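Local coordinates for protein glutathione S-transferase omega-like 2 (PDB 5LKB) that acts as a glutathione-dependent one-cysteine thiol transferase, reduces dehydroascorbate and dimethylarsinic acid, and reacts with glutathionyl-(hydro)quinones, at residues L246-E250 with Y316-H320; A102-R106 with F126-T131. All blocks are in the same frame, centred on the assembly; numbering follows the deposited sequence.

Contact 1. Residues L246-E250 with Y316-H320; sequences LDKVE and YPFIH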
loop_
_atom_site.group_PDB
_atom_site.type_symbol
_atom_site.label_atom_id
_atom_site.label_comp_id
_atom_site.label_asym_id
_atom_site.label_seq_id
_atom_site.Cartn_x
_atom_site.Cartn_y
_atom_site.Cartn_z
ATOM N N LEU A 246 3.900 -6.237 16.391
ATOM C CA LEU A 246 4.388 -7.268 15.485
ATOM C C LEU A 246 5.849 -7.599 15.772
ATOM O O LEU A 246 6.273 -8.752 15.658
ATOM C CB LEU A 246 4.224 -6.836 14.020
ATOM C CG LEU A 246 2.821 -6.719 13.417
ATOM C CD1 LEU A 246 2.858 -6.063 12.040
ATOM C CD2 LEU A 246 2.150 -8.059 13.351
ATOM N N ASP A 247 6.646 -6.586 16.119
ATOM C CA ASP A 247 8.018 -6.833 16.532
ATOM C C ASP A 247 8.067 -7.785 17.724
ATOM O O ASP A 247 8.916 -8.675 17.749
ATOM C CB ASP A 247 8.711 -5.524 16.881
ATOM C CG ASP A 247 8.946 -4.651 15.659
ATOM O OD1 ASP A 247 8.898 -5.170 14.520
ATOM O OD2 ASP A 247 9.263 -3.470 15.906
ATOM N N LYS A 248 7.128 -7.631 18.658
ATOM C CA LYS A 248 7.058 -8.522 19.835
ATOM C C LYS A 248 6.759 -9.962 19.426
ATOM O O LYS A 248 7.430 -10.902 19.897
ATOM C CB LYS A 248 6.039 -8.002 20.850
ATOM C CG LYS A 248 6.510 -6.723 21.507
ATOM C CD LYS A 248 5.587 -6.235 22.605
ATOM C CE LYS A 248 5.900 -4.795 22.983
ATOM N NZ LYS A 248 5.059 -4.461 24.212
ATOM N N VAL A 249 5.783 -10.146 18.523
ATOM C CA VAL A 249 5.446 -11.479 18.027
ATOM C C VAL A 249 6.623 -12.097 17.299
ATOM O O VAL A 249 6.931 -13.278 17.463
ATOM C CB VAL A 249 4.196 -11.423 17.133
ATOM C CG1 VAL A 249 3.909 -12.825 16.504
ATOM C CG2 VAL A 249 3.034 -10.913 17.876
ATOM N N GLU A 250 7.255 -11.313 16.394
ATOM C CA GLU A 250 8.399 -11.776 15.633
ATOM C C GLU A 250 9.542 -12.277 16.537
ATOM O O GLU A 250 10.187 -13.281 16.207
ATOM C CB GLU A 250 8.881 -10.637 14.713
ATOM C CG GLU A 250 10.067 -10.948 13.850
ATOM C CD GLU A 250 9.767 -11.873 12.660
ATOM O OE1 GLU A 250 8.568 -12.199 12.390
ATOM O OE2 GLU A 250 10.743 -12.345 12.026
ATOM N N TYR A 316 8.917 -9.453 8.139
ATOM C CA TYR A 316 8.698 -10.285 9.318
ATOM C C TYR A 316 8.927 -11.754 8.978
ATOM O O TYR A 316 7.981 -12.528 8.848
ATOM C CB TYR A 316 7.305 -10.066 9.908
ATOM C CG TYR A 316 7.218 -8.744 10.576
ATOM C CD1 TYR A 316 7.747 -8.538 11.843
ATOM C CD2 TYR A 316 6.643 -7.651 9.928
ATOM C CE1 TYR A 316 7.708 -7.332 12.460
ATOM C CE2 TYR A 316 6.634 -6.403 10.527
ATOM C CZ TYR A 316 7.156 -6.244 11.816
ATOM O OH TYR A 316 7.126 -5.021 12.409
ATOM N N PRO A 317 10.181 -12.185 8.860
ATOM C CA PRO A 317 10.433 -13.550 8.362
ATOM C C PRO A 317 9.859 -14.672 9.232
ATOM O O PRO A 317 9.378 -15.670 8.684
ATOM C CB PRO A 317 11.969 -13.639 8.278
ATOM C CG PRO A 317 12.480 -12.357 8.722
ATOM C CD PRO A 317 11.405 -11.410 9.091
ATOM N N PHE A 318 9.884 -14.530 10.559
ATOM C CA PHE A 318 9.359 -15.608 11.381
ATOM C C PHE A 318 7.836 -15.639 11.381
ATOM O O PHE A 318 7.237 -16.721 11.287
ATOM C CB PHE A 318 10.018 -15.601 12.776
ATOM C CG PHE A 318 11.457 -15.988 12.689
ATOM C CD1 PHE A 318 11.802 -17.321 12.481
ATOM C CD2 PHE A 318 12.461 -15.030 12.713
ATOM C CE1 PHE A 318 13.100 -17.691 12.334
ATOM C CE2 PHE A 318 13.782 -15.414 12.563
ATOM C CZ PHE A 318 14.095 -16.754 12.380
ATOM N N ILE A 319 7.171 -14.480 11.501
ATOM C CA ILE A 319 5.720 -14.472 11.290
ATOM C C ILE A 319 5.373 -15.024 9.905
ATOM O O ILE A 319 4.390 -15.766 9.749
ATOM C CB ILE A 319 5.139 -13.066 11.504
ATOM C CG1 ILE A 319 5.347 -12.540 12.937
ATOM C CG2 ILE A 319 3.675 -13.046 11.138
ATOM C CD1 ILE A 319 4.946 -11.082 13.160
ATOM N N HIS A 320 6.144 -14.645 8.878
ATOM C CA HIS A 320 5.846 -15.099 7.538
ATOM C C HIS A 320 5.959 -16.635 7.416
ATOM O O HIS A 320 5.160 -17.273 6.721
ATOM C CB HIS A 320 6.775 -14.377 6.543
ATOM C CG HIS A 320 6.419 -14.590 5.095
ATOM N ND1 HIS A 320 7.380 -14.688 4.126
ATOM C CD2 HIS A 320 5.230 -14.684 4.450
ATOM C CE1 HIS A 320 6.815 -14.819 2.949
ATOM N NE2 HIS A 320 5.508 -14.838 3.105
#
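Glu250, on the long helix 232-264, sends its carboxylate to the start of helix 317-329, joining two helices of the all-helical C-terminal GST domain. Both oxygens take part, in a two-pronged grip on the backbone N-H groups of Phe318 and Ile319 in the first helical turn, just past the N-cap residue Tyr316. OE2 of Glu250 accepts from Phe318 N at 2.8 Å through its syn lone pair, while OE1 accepts from Ile319 N at 2.8 Å, also on the syn side but tilted out of the carboxylate plane. Both bonds are nearly straight, and together they fix the rotation of the carboxylate. The chain leaves with CG anti to the backbone N (chi1 180°), then bends at chi2 (74°), which brings the acid group against the turn. The negative charge would be favoured by the positive end of the helix dipole.

The tight side is apolar and buried. Ile319 lies across Val249, CG1 of each side chain meeting at 3.9 Å, and its CD1 reaches Leu246 CD2 at 4.1 Å. Leu246 CB makes an off-centre CH-pi contact with the Tyr316 ring, 4.2 Å from its centroid. Ile219 of helix 205-220 and Val294 of helix 285-304 continue this core behind Leu246, Val249 and Ile319.

Toward solvent the contact is looser. Exposed Pro317 meets the Glu250 carboxylate, its CD 3.2 Å from OE2. The Phe318 ring turns away to meet Tyr257, leaving Glu250 OE2 at its edge. At the other end exposed Asp247 folds back toward the buried tyrosine: Tyr316 OH donates to Asp247 OD1 at 2.8 Å, meeting that oxygen from above the carboxylate plane, 44° out of it.

Contact 2. Residues A102-R106 with F126-T131; sequences AGGIR and FMVDAT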
loop_
_atom_site.group_PDB
_atom_site.type_symbol
_atom_site.label_atom_id
_atom_site.label_comp_id
_atom_site.label_asym_id
_atom_site.label_seq_id
_atom_site.Cartn_x
_atom_site.Cartn_y
_atom_site.Cartn_z
ATOM N N ALA A 102 -16.593 -23.815 4.755
ATOM C CA ALA A 102 -16.858 -22.435 4.373
ATOM C C ALA A 102 -18.284 -22.228 3.870
ATOM O O ALA A 102 -18.557 -21.341 3.082
ATOM C CB ALA A 102 -15.807 -21.984 3.355
ATOM N N GLY A 103 -19.240 -23.015 4.405
ATOM C CA GLY A 103 -20.624 -22.807 3.998
ATOM C C GLY A 103 -20.960 -23.148 2.561
ATOM O O GLY A 103 -22.031 -22.751 2.077
ATOM N N GLY A 104 -20.037 -23.765 1.846
ATOM C CA GLY A 104 -20.201 -24.073 0.422
ATOM C C GLY A 104 -19.701 -23.007 -0.531
ATOM O O GLY A 104 -19.808 -23.199 -1.761
ATOM N N ILE A 105 -19.191 -21.882 -0.025
ATOM C CA ILE A 105 -18.717 -20.819 -0.908
ATOM C C ILE A 105 -17.578 -21.347 -1.765
ATOM O O ILE A 105 -16.602 -21.905 -1.255
ATOM C CB ILE A 105 -18.267 -19.601 -0.096
ATOM C CG1 ILE A 105 -19.452 -18.932 0.620
ATOM C CG2 ILE A 105 -17.483 -18.613 -1.006
ATOM C CD1 ILE A 105 -20.489 -18.332 -0.270
ATOM N N ARG A 106 -17.676 -21.119 -3.068
ATOM C CA ARG A 106 -16.664 -21.615 -4.001
ATOM C C ARG A 106 -15.588 -20.519 -4.193
ATOM O O ARG A 106 -14.459 -20.785 -3.827
ATOM C CB ARG A 106 -17.302 -22.007 -5.344
ATOM C CG ARG A 106 -18.307 -23.131 -5.257
ATOM C CD ARG A 106 -18.731 -23.668 -6.681
ATOM N NE ARG A 106 -20.103 -23.268 -7.046
ATOM C CZ ARG A 106 -20.406 -22.350 -7.957
ATOM N NH1 ARG A 106 -19.464 -21.719 -8.640
ATOM N NH2 ARG A 106 -21.673 -22.072 -8.194
ATOM N N PHE A 126 -24.661 -16.908 -6.855
ATOM C CA PHE A 126 -25.020 -17.756 -5.737
ATOM C C PHE A 126 -23.927 -18.779 -5.449
ATOM O O PHE A 126 -23.390 -19.427 -6.348
ATOM C CB PHE A 126 -26.364 -18.432 -5.996
ATOM C CG PHE A 126 -26.965 -19.068 -4.767
ATOM C CD1 PHE A 126 -27.422 -18.275 -3.726
ATOM C CD2 PHE A 126 -27.035 -20.432 -4.658
ATOM C CE1 PHE A 126 -28.003 -18.882 -2.555
ATOM C CE2 PHE A 126 -27.590 -21.026 -3.520
ATOM C CZ PHE A 126 -28.066 -20.239 -2.475
ATOM N N MET A 127 -23.620 -18.953 -4.153
ATOM C CA MET A 127 -22.544 -19.809 -3.659
ATOM C C MET A 127 -21.152 -19.292 -3.996
ATOM O O MET A 127 -20.183 -20.014 -3.813
ATOM C CB MET A 127 -22.724 -21.275 -4.057
ATOM C CG MET A 127 -24.072 -21.852 -3.590
ATOM S SD MET A 127 -24.497 -21.616 -1.824
ATOM C CE MET A 127 -23.062 -22.339 -1.177
ATOM N N VAL A 128 -21.042 -18.051 -4.457
ATOM C CA VAL A 128 -19.747 -17.430 -4.776
ATOM C C VAL A 128 -19.628 -16.144 -3.958
ATOM O O VAL A 128 -18.708 -16.043 -3.131
ATOM C CB VAL A 128 -19.569 -17.176 -6.281
ATOM C CG1 VAL A 128 -18.247 -16.473 -6.508
ATOM C CG2 VAL A 128 -19.613 -18.477 -7.032
ATOM N N ASP A 129 -20.557 -15.189 -4.144
ATOM C CA ASP A 129 -20.581 -13.963 -3.356
ATOM C C ASP A 129 -21.182 -14.161 -1.965
ATOM O O ASP A 129 -20.856 -13.398 -1.058
ATOM C CB ASP A 129 -21.353 -12.891 -4.099
ATOM C CG ASP A 129 -20.690 -12.515 -5.412
ATOM O OD1 ASP A 129 -19.479 -12.158 -5.381
ATOM O OD2 ASP A 129 -21.411 -12.516 -6.441
ATOM N N ALA A 130 -22.099 -15.128 -1.794
ATOM C CA ALA A 130 -22.876 -15.275 -0.563
ATOM C C ALA A 130 -23.705 -16.529 -0.700
ATOM O O ALA A 130 -23.839 -17.097 -1.793
ATOM C CB ALA A 130 -23.794 -14.091 -0.339
ATOM N N THR A 131 -24.193 -16.998 0.459
ATOM C CA THR A 131 -25.287 -17.960 0.462
ATOM C C THR A 131 -26.569 -17.242 0.838
ATOM O O THR A 131 -26.610 -16.054 1.127
ATOM C CB THR A 131 -25.025 -19.120 1.445
ATOM O OG1 THR A 131 -25.221 -18.662 2.800
ATOM C CG2 THR A 131 -23.629 -19.633 1.386
HETATM O O HOH W 1 -24.340 -22.198 -7.008
#
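The guanidinium of Arg106 has Val128 over one face, the methyl CG2 lying 3.6 Å from NH1, and at its edge a water in the guanidinium plane. That water accepts from Arg106 NH2 at 2.9 Å and donates to Phe126 O at 3.0 Å, bridging the two segments on their exposed side. Met127 CB and Phe126 O approach the same group obliquely. A bend at chi3 (-108°) lays the guanidinium against the Val128 methyl and aims NH2 at the water.

Beneath it, the direct backbone link is Arg106 N to Met127 O, 2.8 Å long. Ile105 CA also points a C-H at this oxygen, so one carbonyl receives both a hydrogen bond and a weaker CA-H...O contact. On the inner side, the Met127 chain curls at chi2 and chi3 until CE lies 3.4 Å from both Gly103 O and Gly104 O. Ile105 CD1 reaches Thr131 CG2 at 3.8 Å and rests beside the Ala130 carbonyl carbon. Thr131 OG1 is engaged by Val69 N, tying this end to strand 66-69, and Val128 O is bonded to His341 NE2.

Gly103 and Gly104 hold positive phi at the two central positions of a type I' beta turn, closed by Ile105 N to Ala102 O. The glycine-glycine turn and its partner thus fold up the irregular connection between helix 95-98 and helix 141-148 of the thioredoxin-like glutathione-binding domain, with Ala130 about 9 Å, side chain to side chain, from the glutathione-binding Trp79.

Overall arrangement
The two contacts lie on opposite sides of the chain's centre, their own centres 33 Å apart and their nearest atoms about 22 Å apart. Contact 2 comes first along the chain and closes before contact 1 opens. It belongs to the thioredoxin-like N-terminal domain, where it packs irregular chain beside strand 66-69 of the four-stranded sheet, not far from the glutathione site. Contact 1 joins helices 232-264 and 317-329 of the C-terminal helical domain, away from the annotated sites. They share no helix or strand, so each is local to its own domain of the two-domain GST fold, and neither meets the second subunit of the homodimer.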